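NAD-dependent epimerase/dehydratase domain-containing protein (Ruegeria pomeroyi DSS-3, PDB 3IUS) is of unknown function but probably binds NAD(P) through a Rossmann-type domain, as an atypical relative of the short-chain dehydrogenase/reductase epimerases and dehydratases. Local coordinates at residues A152-P157 / S181-V185; C208-V213 / L268-R274; W114-T118 / A203-V207. One frame throughout, in Å; residues are numbered along the deposited sequence.

Interaction 1 (A152-P157 / S181-V185); sequences AGIYGP and SRIHV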
ATOM      1  N   ALA A 152       2.036  -4.574   1.156  1.00 16.10           N
ATOM      2  CA  ALA A 152       2.003  -5.126   2.498  1.00 14.47           C
ATOM      3  C   ALA A 152       1.541  -4.034   3.462  1.00 14.64           C
ATOM      4  O   ALA A 152       1.126  -2.951   3.039  1.00 14.85           O
ATOM      5  CB  ALA A 152       3.380  -5.659   2.882  1.00 15.62           C
ATOM      6  N   GLY A 153       1.592  -4.321   4.758  1.00 15.34           N
ATOM      7  CA  GLY A 153       1.242  -3.334   5.768  1.00 14.98           C
ATOM      8  C   GLY A 153       2.190  -2.148   5.736  1.00 17.43           C
ATOM      9  O   GLY A 153       3.406  -2.305   5.880  1.00 17.63           O
ATOM     10  N   ILE A 154       1.636  -0.958   5.545  1.00 15.38           N
ATOM     11  CA  ILE A 154       2.445   0.240   5.344  1.00 15.52           C
ATOM     12  C   ILE A 154       2.904   0.890   6.650  1.00 17.48           C
ATOM     13  O   ILE A 154       2.122   1.034   7.595  1.00 17.30           O
ATOM     14  CB  ILE A 154       1.684   1.282   4.502  1.00 18.31           C
ATOM     15  CG1 ILE A 154       1.220   0.660   3.179  1.00 17.15           C
ATOM     16  CG2 ILE A 154       2.558   2.503   4.247  1.00 16.23           C
ATOM     17  CD1 ILE A 154       0.253   1.525   2.411  1.00 22.45           C
ATOM     18  N   TYR A 155       4.174   1.277   6.696  1.00 15.70           N
ATOM     19  CA  TYR A 155       4.686   2.084   7.800  1.00 15.93           C
ATOM     20  C   TYR A 155       5.674   3.128   7.297  1.00 17.31           C
ATOM     21  O   TYR A 155       6.133   3.074   6.152  1.00 19.24           O
ATOM     22  CB  TYR A 155       5.291   1.213   8.911  1.00 16.95           C
ATOM     23  CG  TYR A 155       6.705   0.704   8.662  1.00 17.84           C
ATOM     24  CD1 TYR A 155       7.778   1.182   9.408  1.00 20.23           C
ATOM     25  CD2 TYR A 155       6.965  -0.271   7.698  1.00 15.76           C
ATOM     26  CE1 TYR A 155       9.069   0.712   9.199  1.00 17.87           C
ATOM     27  CE2 TYR A 155       8.258  -0.749   7.481  1.00 15.89           C
ATOM     28  CZ  TYR A 155       9.306  -0.246   8.230  1.00 17.99           C
ATOM     29  OH  TYR A 155      10.588  -0.718   8.031  1.00 18.00           O
ATOM     30  N   GLY A 156       5.983   4.093   8.151  1.00 16.26           N
ATOM     31  CA  GLY A 156       6.813   5.212   7.751  1.00 19.08           C
ATOM     32  C   GLY A 156       6.659   6.405   8.674  1.00 21.22           C
ATOM     33  O   GLY A 156       6.057   6.298   9.745  1.00 21.21           O
ATOM     34  N   PRO A 157       7.205   7.558   8.267  1.00 24.50           N
ATOM     35  CA  PRO A 157       7.111   8.763   9.096  1.00 26.22           C
ATOM     36  C   PRO A 157       5.650   9.080   9.381  1.00 29.52           C
ATOM     37  O   PRO A 157       4.839   9.062   8.459  1.00 31.04           O
ATOM     38  CB  PRO A 157       7.719   9.849   8.204  1.00 25.04           C
ATOM     39  CG  PRO A 157       8.588   9.118   7.239  1.00 26.38           C
ATOM     40  CD  PRO A 157       7.898   7.808   6.992  1.00 23.30           C
ATOM     41  N   SER A 181       3.364  -9.151   6.844  1.00 18.33           N
ATOM     42  CA  SER A 181       4.255  -8.496   5.913  1.00 16.27           C
ATOM     43  C   SER A 181       4.191  -6.988   6.091  1.00 14.14           C
ATOM     44  O   SER A 181       3.114  -6.419   6.304  1.00 15.55           O
ATOM     45  CB  SER A 181       3.880  -8.850   4.473  1.00 14.69           C
ATOM     46  OG  SER A 181       3.714 -10.243   4.337  1.00 21.17           O
ATOM     47  N   ARG A 182       5.352  -6.348   5.983  1.00 14.46           N
ATOM     48  CA  ARG A 182       5.456  -4.898   6.083  1.00 15.75           C
ATOM     49  C   ARG A 182       6.219  -4.293   4.912  1.00 14.33           C
ATOM     50  O   ARG A 182       7.071  -4.945   4.313  1.00 14.52           O
ATOM     51  CB  ARG A 182       6.194  -4.507   7.360  1.00 21.72           C
ATOM     52  CG  ARG A 182       5.923  -5.384   8.556  1.00 30.55           C
ATOM     53  CD  ARG A 182       6.499  -4.732   9.800  1.00 35.05           C
ATOM     54  NE  ARG A 182       5.985  -3.373   9.957  1.00 42.10           N
ATOM     55  CZ  ARG A 182       6.613  -2.395  10.604  1.00 39.88           C
ATOM     56  NH1 ARG A 182       7.796  -2.603  11.166  1.00 39.11           N
ATOM     57  NH2 ARG A 182       6.059  -1.197  10.683  1.00 46.96           N
ATOM     58  N   ILE A 183       5.942  -3.021   4.636  1.00 14.54           N
ATOM     59  CA  ILE A 183       6.694  -2.244   3.658  1.00 21.24           C
ATOM     60  C   ILE A 183       6.795  -0.776   4.085  1.00 14.82           C
ATOM     61  O   ILE A 183       5.817  -0.188   4.536  1.00 15.90           O
ATOM     62  CB  ILE A 183       6.056  -2.344   2.256  1.00 19.89           C
ATOM     63  CG1 ILE A 183       6.962  -1.707   1.199  1.00 17.56           C
ATOM     64  CG2 ILE A 183       4.664  -1.710   2.242  1.00 14.69           C
ATOM     65  CD1 ILE A 183       8.220  -2.489   0.907  1.00 19.10           C
ATOM     66  N   HIS A 184       7.987  -0.202   3.963  1.00 14.81           N
ATOM     67  CA  HIS A 184       8.196   1.208   4.274  1.00 16.17           C
ATOM     68  C   HIS A 184       7.688   2.055   3.116  1.00 15.18           C
ATOM     69  O   HIS A 184       7.912   1.719   1.948  1.00 16.30           O
ATOM     70  CB  HIS A 184       9.675   1.500   4.535  1.00 18.42           C
ATOM     71  CG  HIS A 184       9.932   2.881   5.049  1.00 20.36           C
ATOM     72  ND1 HIS A 184      10.329   3.131   6.346  1.00 17.53           N
ATOM     73  CD2 HIS A 184       9.832   4.089   4.446  1.00 15.48           C
ATOM     74  CE1 HIS A 184      10.470   4.434   6.516  1.00 15.71           C
ATOM     75  NE2 HIS A 184      10.175   5.036   5.378  1.00 24.30           N
ATOM     76  N   VAL A 185       6.997   3.144   3.438  1.00 16.17           N
ATOM     77  CA  VAL A 185       6.374   3.983   2.417  1.00 19.28           C
ATOM     78  C   VAL A 185       7.375   4.526   1.387  1.00 16.59           C
ATOM     79  O   VAL A 185       7.040   4.680   0.201  1.00 16.90           O
ATOM     80  CB  VAL A 185       5.537   5.126   3.052  1.00 22.88           C
ATOM     81  CG1 VAL A 185       6.428   6.101   3.820  1.00 16.18           C
ATOM     82  CG2 VAL A 185       4.701   5.838   1.994  1.00 18.86           C
TER
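Y155 sits between R182 and H184, the guanidinium over one face of its ring and the imidazole edge-on to the other. Backbone bonds from G153 N to S181 O, I183 N to G153 O (2.9 Å), Y155 N to I183 O and V185 N to Y155 O (2.8 Å) pair the two strands in parallel. H184 leaves the backbone with CG anti to N (chi1 -172°), which brings it across the phenol ring, edge toward its face: CB lies 4.0 Å from Y155 CE2, ND1 is 3.9 Å from Y155 CE1, CE1 lies by G156 CA, and NE2 ends 3.9 Å from P157 CD. G156 CA also makes a CH-pi contact over the imidazole face; a CB there would clash with V185 CG1. On the other side, the bend at chi3 (55°) folds R182 back, placing CZ 3.7 Å from the Y155 ring centroid, although the exact position of NH2 is doubtful. With an alanine in place of Y155, the R182 cation would probably lose its pi partner and H184 the ring its edge meets. R182 NH1 is buried with no hydrogen-bond partner in the model, so the face of the Y155 ring probably supplies much of the guanidinium's local stabilisation.

Interaction 2 (C208-V213 / L268-R274); sequences CDDEPV and LKYPNYR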
ATOM      1  N   CYS A 208       6.625  -5.665  -0.633  1.00 13.69           N
ATOM      2  CA  CYS A 208       6.834  -5.955   0.781  1.00 13.70           C
ATOM      3  C   CYS A 208       8.335  -6.048   1.013  1.00 13.59           C
ATOM      4  O   CYS A 208       9.097  -6.193   0.067  1.00 13.46           O
ATOM      5  CB  CYS A 208       6.183  -7.291   1.149  1.00 22.43           C
ATOM      6  SG  CYS A 208       6.695  -8.675   0.070  1.00 19.98           S
ATOM      7  N   ASP A 209       8.762  -5.982   2.267  1.00 13.66           N
ATOM      8  CA  ASP A 209      10.183  -6.111   2.555  1.00 18.48           C
ATOM      9  C   ASP A 209      10.634  -7.573   2.671  1.00 15.49           C
ATOM     10  O   ASP A 209       9.882  -8.495   2.347  1.00 13.56           O
ATOM     11  CB  ASP A 209      10.582  -5.275   3.781  1.00 13.76           C
ATOM     12  CG  ASP A 209      10.118  -5.879   5.080  1.00 13.83           C
ATOM     13  OD1 ASP A 209       9.731  -7.070   5.094  1.00 16.68           O
ATOM     14  OD2 ASP A 209      10.158  -5.158   6.103  1.00 15.22           O
ATOM     15  N   ASP A 210      11.868  -7.770   3.125  1.00 13.27           N
ATOM     16  CA  ASP A 210      12.514  -9.077   3.085  1.00 14.20           C
ATOM     17  C   ASP A 210      12.190  -9.996   4.255  1.00 17.51           C
ATOM     18  O   ASP A 210      12.540 -11.176   4.232  1.00 15.33           O
ATOM     19  CB  ASP A 210      14.032  -8.906   3.013  1.00 13.21           C
ATOM     20  CG  ASP A 210      14.499  -8.440   1.652  1.00 14.21           C
ATOM     21  OD1 ASP A 210      13.683  -8.453   0.716  1.00 20.91           O
ATOM     22  OD2 ASP A 210      15.679  -8.059   1.531  1.00 18.23           O
ATOM     23  N   GLU A 211      11.539  -9.464   5.281  1.00 16.53           N
ATOM     24  CA  GLU A 211      11.426 -10.205   6.529  1.00 18.31           C
ATOM     25  C   GLU A 211      10.018 -10.232   7.120  1.00 17.63           C
ATOM     26  O   GLU A 211       9.641  -9.351   7.901  1.00 16.02           O
ATOM     27  CB  GLU A 211      12.423  -9.664   7.554  1.00 20.78           C
ATOM     28  CG  GLU A 211      12.424 -10.425   8.861  1.00 19.87           C
ATOM     29  CD  GLU A 211      13.590 -10.052   9.756  1.00 21.93           C
ATOM     30  OE1 GLU A 211      14.534  -9.400   9.270  1.00 19.40           O
ATOM     31  OE2 GLU A 211      13.560 -10.418  10.949  1.00 19.11           O
ATOM     32  N   PRO A 212       9.227 -11.244   6.729  1.00 22.15           N
ATOM     33  CA  PRO A 212       7.959 -11.501   7.408  1.00 13.41           C
ATOM     34  C   PRO A 212       8.227 -11.554   8.898  1.00 13.57           C
ATOM     35  O   PRO A 212       9.173 -12.220   9.316  1.00 14.83           O
ATOM     36  CB  PRO A 212       7.577 -12.883   6.899  1.00 20.57           C
ATOM     37  CG  PRO A 212       8.142 -12.918   5.510  1.00 16.73           C
ATOM     38  CD  PRO A 212       9.413 -12.113   5.550  1.00 18.06           C
ATOM     39  N   VAL A 213       7.414 -10.863   9.674  1.00 13.79           N
ATOM     40  CA  VAL A 213       7.724 -10.695  11.084  1.00 13.98           C
ATOM     41  C   VAL A 213       6.490 -10.853  11.960  1.00 15.73           C
ATOM     42  O   VAL A 213       5.415 -10.368  11.628  1.00 16.17           O
ATOM     43  CB  VAL A 213       8.403  -9.323  11.333  1.00 15.49           C
ATOM     44  CG1 VAL A 213       7.494  -8.174  10.907  1.00 17.00           C
ATOM     45  CG2 VAL A 213       8.798  -9.172  12.793  1.00 16.71           C
ATOM     46  N   LEU A 268      15.697  -2.216  -1.903  1.00 16.57           N
ATOM     47  CA  LEU A 268      15.017  -1.726  -0.711  1.00 18.71           C
ATOM     48  C   LEU A 268      15.905  -0.859   0.181  1.00 17.57           C
ATOM     49  O   LEU A 268      17.031  -1.235   0.514  1.00 17.13           O
ATOM     50  CB  LEU A 268      14.463  -2.895   0.100  1.00 15.75           C
ATOM     51  CG  LEU A 268      13.448  -3.827  -0.563  1.00 17.82           C
ATOM     52  CD1 LEU A 268      13.004  -4.892   0.450  1.00 18.71           C
ATOM     53  CD2 LEU A 268      12.259  -3.035  -1.103  1.00 16.43           C
ATOM     54  N   LYS A 269      15.381   0.303   0.558  1.00 15.55           N
ATOM     55  CA  LYS A 269      16.046   1.188   1.511  1.00 14.42           C
ATOM     56  C   LYS A 269      15.932   0.591   2.900  1.00 15.00           C
ATOM     57  O   LYS A 269      16.828   0.743   3.735  1.00 19.17           O
ATOM     58  CB  LYS A 269      15.386   2.569   1.524  1.00 20.45           C
ATOM     59  CG  LYS A 269      15.570   3.397   0.267  1.00 30.22           C
ATOM     60  CD  LYS A 269      14.710   4.658   0.334  1.00 39.44           C
ATOM     61  CE  LYS A 269      15.189   5.729  -0.640  1.00 44.62           C
ATOM     62  NZ  LYS A 269      14.974   5.358  -2.069  1.00 47.68           N
ATOM     63  N   TYR A 270      14.812  -0.071   3.152  1.00 17.36           N
ATOM     64  CA  TYR A 270      14.557  -0.661   4.461  1.00 18.39           C
ATOM     65  C   TYR A 270      14.121  -2.116   4.304  1.00 14.04           C
ATOM     66  O   TYR A 270      12.934  -2.420   4.311  1.00 14.08           O
ATOM     67  CB  TYR A 270      13.502   0.142   5.227  1.00 19.47           C
ATOM     68  CG  TYR A 270      13.796   1.625   5.306  1.00 18.75           C
ATOM     69  CD1 TYR A 270      14.769   2.115   6.169  1.00 18.10           C
ATOM     70  CD2 TYR A 270      13.092   2.535   4.532  1.00 18.62           C
ATOM     71  CE1 TYR A 270      15.044   3.474   6.246  1.00 20.83           C
ATOM     72  CE2 TYR A 270      13.359   3.897   4.602  1.00 19.81           C
ATOM     73  CZ  TYR A 270      14.332   4.359   5.464  1.00 21.05           C
ATOM     74  OH  TYR A 270      14.594   5.711   5.534  1.00 25.28           O
ATOM     75  N   PRO A 271      15.096  -3.024   4.158  1.00 19.49           N
ATOM     76  CA  PRO A 271      14.849  -4.451   3.908  1.00 19.15           C
ATOM     77  C   PRO A 271      14.096  -5.154   5.031  1.00 13.68           C
ATOM     78  O   PRO A 271      13.486  -6.194   4.801  1.00 13.55           O
ATOM     79  CB  PRO A 271      16.267  -5.032   3.785  1.00 22.48           C
ATOM     80  CG  PRO A 271      17.143  -4.015   4.451  1.00 18.55           C
ATOM     81  CD  PRO A 271      16.530  -2.713   4.087  1.00 16.73           C
ATOM     82  N   ASN A 272      14.138  -4.588   6.233  1.00 13.89           N
ATOM     83  CA  ASN A 272      13.459  -5.193   7.371  1.00 18.86           C
ATOM     84  C   ASN A 272      13.034  -4.157   8.403  1.00 15.51           C
ATOM     85  O   ASN A 272      13.468  -3.002   8.351  1.00 14.41           O
ATOM     86  CB  ASN A 272      14.315  -6.300   8.011  1.00 19.22           C
ATOM     87  CG  ASN A 272      15.575  -5.768   8.680  1.00 16.34           C
ATOM     88  OD1 ASN A 272      15.520  -5.171   9.765  1.00 15.58           O
ATOM     89  ND2 ASN A 272      16.726  -6.011   8.056  1.00 15.05           N
ATOM     90  N   TYR A 273      12.178  -4.584   9.331  1.00 14.38           N
ATOM     91  CA  TYR A 273      11.561  -3.691  10.310  1.00 18.56           C
ATOM     92  C   TYR A 273      12.574  -3.101  11.279  1.00 19.47           C
ATOM     93  O   TYR A 273      12.368  -2.008  11.800  1.00 18.61           O
ATOM     94  CB  TYR A 273      10.450  -4.410  11.095  1.00 17.13           C
ATOM     95  CG  TYR A 273      10.960  -5.395  12.118  1.00 14.72           C
ATOM     96  CD1 TYR A 273      11.011  -5.070  13.468  1.00 17.61           C
ATOM     97  CD2 TYR A 273      11.393  -6.653  11.738  1.00 15.79           C
ATOM     98  CE1 TYR A 273      11.483  -5.973  14.400  1.00 20.08           C
ATOM     99  CE2 TYR A 273      11.865  -7.555  12.657  1.00 14.45           C
ATOM    100  CZ  TYR A 273      11.908  -7.211  13.988  1.00 20.20           C
ATOM    101  OH  TYR A 273      12.386  -8.122  14.892  1.00 24.53           O
ATOM    102  N   ARG A 274      13.661  -3.823  11.533  1.00 17.27           N
ATOM    103  CA  ARG A 274      14.674  -3.329  12.460  1.00 17.20           C
ATOM    104  C   ARG A 274      15.401  -2.105  11.913  1.00 17.78           C
ATOM    105  O   ARG A 274      15.584  -1.133  12.632  1.00 17.72           O
ATOM    106  CB  ARG A 274      15.659  -4.428  12.881  1.00 14.74           C
ATOM    107  CG  ARG A 274      15.057  -5.451  13.862  1.00 14.79           C
ATOM    108  CD  ARG A 274      16.061  -6.530  14.261  1.00 22.67           C
ATOM    109  NE  ARG A 274      16.687  -7.158  13.096  1.00 34.45           N
ATOM    110  CZ  ARG A 274      16.100  -8.082  12.340  1.00 32.52           C
ATOM    111  NH1 ARG A 274      14.870  -8.482  12.626  1.00 34.79           N
ATOM    112  NH2 ARG A 274      16.739  -8.601  11.298  1.00 27.61           N
TER
HETATM  113  O   HOH W   1      10.825  -2.549   6.094  1.00 11.72           O
HETATM  114  O   HOH W   2      10.349  -6.604   8.377  1.00 15.26           O
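E211 and R274 form the charged part of this contact, an end-on salt bridge with one nitrogen to each oxygen. R274 NH1 reaches E211 OE2 at 2.9 Å, almost straight (177°) and in the guanidinium plane; R274 NH2 meets the syn lone pair of E211 OE1 at 3.1 Å, more bent. The carboxylate and guanidinium planes are twisted 50° apart. E211 gets there with CG anti to its backbone N (chi1 -177°) and an extended chain, running alongside N272, whose CB is 3.4 Å from E211 OE1.

A backbone bond joins the loops from D210 N to P271 O (2.8 Å). The side chain of D210 turns to N257 and K261 instead.

Two waters fill in around D209 OD2. One lies between this oxygen and Y270 O; the other donates to D209 OD2, its oxygen 2.7 Å away, and to E211 O, and accepts weakly from Y273 N.

Apolar contacts flank the polar ones. V213 CG2 lies over the Y273 ring, 3.5 Å from CE2, while L268 CD1 packs 3.7 Å from D209 CA.

Two side-chain-to-backbone motifs set the loops: D209 OD1 accepts from E211 N in an Asx turn, and N272 is the N-cap of helix 273-282, its OD1 accepting from V275 N and weakly from R274 N.

Interaction 3 (W114-T118 / A203-V207); sequences WVDET and AVYNV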
ATOM      1  N   TRP A 114       5.234 -19.705   1.544  1.00 15.52           N
ATOM      2  CA  TRP A 114       5.602 -18.584   0.692  1.00 15.49           C
ATOM      3  C   TRP A 114       4.720 -18.519  -0.543  1.00 20.21           C
ATOM      4  O   TRP A 114       4.399 -19.545  -1.145  1.00 22.84           O
ATOM      5  CB  TRP A 114       7.076 -18.682   0.277  1.00 14.80           C
ATOM      6  CG  TRP A 114       8.036 -18.368   1.386  1.00 18.90           C
ATOM      7  CD1 TRP A 114       8.575 -19.247   2.279  1.00 21.19           C
ATOM      8  CD2 TRP A 114       8.572 -17.083   1.712  1.00 14.36           C
ATOM      9  NE1 TRP A 114       9.408 -18.583   3.150  1.00 18.03           N
ATOM     10  CE2 TRP A 114       9.422 -17.253   2.825  1.00 12.29           C
ATOM     11  CE3 TRP A 114       8.407 -15.799   1.179  1.00 14.98           C
ATOM     12  CZ2 TRP A 114      10.115 -16.195   3.395  1.00 12.42           C
ATOM     13  CZ3 TRP A 114       9.095 -14.752   1.747  1.00 14.13           C
ATOM     14  CH2 TRP A 114       9.934 -14.953   2.849  1.00 13.91           C
ATOM     15  N   VAL A 115       4.327 -17.303  -0.902  1.00 12.30           N
ATOM     16  CA  VAL A 115       3.500 -17.055  -2.068  1.00 15.29           C
ATOM     17  C   VAL A 115       4.196 -16.039  -2.958  1.00 12.42           C
ATOM     18  O   VAL A 115       5.013 -15.247  -2.495  1.00 12.63           O
ATOM     19  CB  VAL A 115       2.101 -16.523  -1.659  1.00 21.62           C
ATOM     20  CG1 VAL A 115       1.419 -17.507  -0.712  1.00 19.98           C
ATOM     21  CG2 VAL A 115       2.208 -15.145  -0.993  1.00 16.13           C
ATOM     22  N   ASP A 116       3.911 -16.085  -4.253  1.00 15.36           N
ATOM     23  CA  ASP A 116       4.424 -15.070  -5.153  1.00 19.28           C
ATOM     24  C   ASP A 116       3.298 -14.571  -6.046  1.00 12.65           C
ATOM     25  O   ASP A 116       2.132 -14.901  -5.828  1.00 12.70           O
ATOM     26  CB  ASP A 116       5.639 -15.564  -5.959  1.00 22.66           C
ATOM     27  CG  ASP A 116       5.326 -16.764  -6.849  1.00 21.28           C
ATOM     28  OD1 ASP A 116       4.190 -16.874  -7.347  1.00 18.34           O
ATOM     29  OD2 ASP A 116       6.240 -17.594  -7.059  1.00 22.49           O
ATOM     30  N   GLU A 117       3.648 -13.779  -7.046  1.00 18.11           N
ATOM     31  CA  GLU A 117       2.648 -13.166  -7.899  1.00 23.09           C
ATOM     32  C   GLU A 117       1.895 -14.186  -8.761  1.00 25.04           C
ATOM     33  O   GLU A 117       0.891 -13.842  -9.376  1.00 13.01           O
ATOM     34  CB  GLU A 117       3.275 -12.073  -8.772  1.00 20.91           C
ATOM     35  CG  GLU A 117       3.810 -10.864  -7.998  1.00 13.08           C
ATOM     36  CD  GLU A 117       5.233 -11.042  -7.496  1.00 12.94           C
ATOM     37  OE1 GLU A 117       5.718 -12.193  -7.424  1.00 13.53           O
ATOM     38  OE2 GLU A 117       5.874 -10.017  -7.171  1.00 14.17           O
ATOM     39  N   THR A 118       2.365 -15.435  -8.789  1.00 22.14           N
ATOM     40  CA  THR A 118       1.682 -16.487  -9.558  1.00 21.78           C
ATOM     41  C   THR A 118       0.763 -17.345  -8.698  1.00 16.97           C
ATOM     42  O   THR A 118       0.049 -18.209  -9.200  1.00 19.21           O
ATOM     43  CB  THR A 118       2.679 -17.426 -10.282  1.00 24.09           C
ATOM     44  OG1 THR A 118       3.345 -18.264  -9.324  1.00 22.61           O
ATOM     45  CG2 THR A 118       3.700 -16.625 -11.069  1.00 24.18           C
ATOM     46  N   ALA A 203       1.443  -6.435 -15.597  1.00 20.42           N
ATOM     47  CA  ALA A 203       2.307  -6.986 -14.562  1.00 22.36           C
ATOM     48  C   ALA A 203       1.702  -6.795 -13.180  1.00 13.99           C
ATOM     49  O   ALA A 203       1.034  -5.804 -12.932  1.00 14.19           O
ATOM     50  CB  ALA A 203       3.681  -6.353 -14.622  1.00 21.61           C
ATOM     51  N   VAL A 204       1.943  -7.772 -12.311  1.00 16.27           N
ATOM     52  CA  VAL A 204       1.596  -7.697 -10.895  1.00 15.37           C
ATOM     53  C   VAL A 204       2.885  -7.769 -10.085  1.00 13.62           C
ATOM     54  O   VAL A 204       3.757  -8.586 -10.371  1.00 14.66           O
ATOM     55  CB  VAL A 204       0.685  -8.870 -10.489  1.00 17.06           C
ATOM     56  CG1 VAL A 204       0.338  -8.794  -9.004  1.00 18.19           C
ATOM     57  CG2 VAL A 204      -0.575  -8.878 -11.324  1.00 19.16           C
ATOM     58  N   TYR A 205       3.005  -6.932  -9.053  1.00 15.59           N
ATOM     59  CA  TYR A 205       4.202  -6.907  -8.228  1.00 13.58           C
ATOM     60  C   TYR A 205       3.796  -6.931  -6.776  1.00 13.61           C
ATOM     61  O   TYR A 205       2.988  -6.107  -6.360  1.00 13.80           O
ATOM     62  CB  TYR A 205       4.999  -5.619  -8.443  1.00 13.70           C
ATOM     63  CG  TYR A 205       5.343  -5.335  -9.881  1.00 13.73           C
ATOM     64  CD1 TYR A 205       6.490  -5.858 -10.453  1.00 17.03           C
ATOM     65  CD2 TYR A 205       4.526  -4.528 -10.658  1.00 18.28           C
ATOM     66  CE1 TYR A 205       6.809  -5.599 -11.774  1.00 20.30           C
ATOM     67  CE2 TYR A 205       4.834  -4.262 -11.979  1.00 17.14           C
ATOM     68  CZ  TYR A 205       5.980  -4.790 -12.527  1.00 19.12           C
ATOM     69  OH  TYR A 205       6.279  -4.525 -13.847  1.00 17.80           O
ATOM     70  N   ASN A 206       4.353  -7.874  -6.027  1.00 13.42           N
ATOM     71  CA  ASN A 206       4.275  -7.829  -4.567  1.00 13.44           C
ATOM     72  C   ASN A 206       5.187  -6.730  -4.049  1.00 18.06           C
ATOM     73  O   ASN A 206       6.338  -6.634  -4.463  1.00 15.62           O
ATOM     74  CB  ASN A 206       4.734  -9.150  -3.960  1.00 13.22           C
ATOM     75  CG  ASN A 206       3.766 -10.275  -4.200  1.00 13.14           C
ATOM     76  OD1 ASN A 206       4.135 -11.449  -4.106  1.00 16.68           O
ATOM     77  ND2 ASN A 206       2.526  -9.937  -4.513  1.00 13.28           N
ATOM     78  N   VAL A 207       4.697  -5.917  -3.115  1.00 16.11           N
ATOM     79  CA  VAL A 207       5.507  -4.831  -2.587  1.00 13.84           C
ATOM     80  C   VAL A 207       5.581  -4.977  -1.082  1.00 13.86           C
ATOM     81  O   VAL A 207       4.708  -4.507  -0.361  1.00 16.61           O
ATOM     82  CB  VAL A 207       4.964  -3.438  -2.981  1.00 14.10           C
ATOM     83  CG1 VAL A 207       5.920  -2.354  -2.514  1.00 14.21           C
ATOM     84  CG2 VAL A 207       4.782  -3.352  -4.496  1.00 14.10           C
TER
HETATM   85  O   HOH W   3       7.940  -8.351  -6.129  1.00 11.72           O
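V115 and D116 lie at the margin of the contact, near N206; the backbone of V115 pairs with R254 and R256 instead, in the small parallel sheet with strand 254-255. D116 adds little surface across the contact but shapes the turn that follows. Its OD1 takes two bonds from T118, one from the backbone N (2.7 Å), which makes an Asx turn, and one from the hydroxyl OG1, on the syn lone pair. D116 N is bonded in turn to T119 OG1.

E117, presented by this turn, carries the contact. Its CB points to strand 204-207, and CG comes 3.3 Å from V204 O, a buried carbonyl with no hydrogen-bond partner in the model, while V204 CG1 touches the same CG at 4.2 Å. The chain then bends at chi2 (86°), which brings the carboxylate to the backbone of N206. There OE2 accepts from N206 N, at 2.9 Å and nearly straight (174°), on its anti side and somewhat out of the carboxylate plane. A water donates to this oxygen and to N206 O, at 2.9 Å from each, so two hydrogen bonds hold E117 OE2 and the backbone of N206 is met at both its N and its O. The carboxylate also stacks on the side-chain amide of N206, with the planes only 8° apart. OE1 has a separate mate, forming a salt bridge to R259 that probably helps balance the acid's charge.

Strand 204-207 itself pairs in parallel with strand 146-155 in the main sheet, Y205 bonding to V148 and R150. V204 and N206 pack on R150 beside the glutamate, whereas Y205 points away from it to F149 and to I260 of helix 258-262, the helix that also supplies R259.

Along the chain, 114-118 comes first, then both segments of interaction 1, then 203-207, which completes interaction 3; interaction 2 follows directly with 208-213 and ends at 268-274. Strand 146-155 of the main parallel sheet connects interactions 1 and 3: it pairs with 182-184 and with 204-207, and A152 N probably bonds to V207 O. Interactions 1 and 2 lie closest, their centres about 9 Å apart, with R182 O probably bonded to D209 N and the H184 and Y270 rings meeting. Interaction 3 is about 16 Å from either. Together they tie the C-terminal part of the Rossmann-type sheet to the 114-118 segment and helix 273-282.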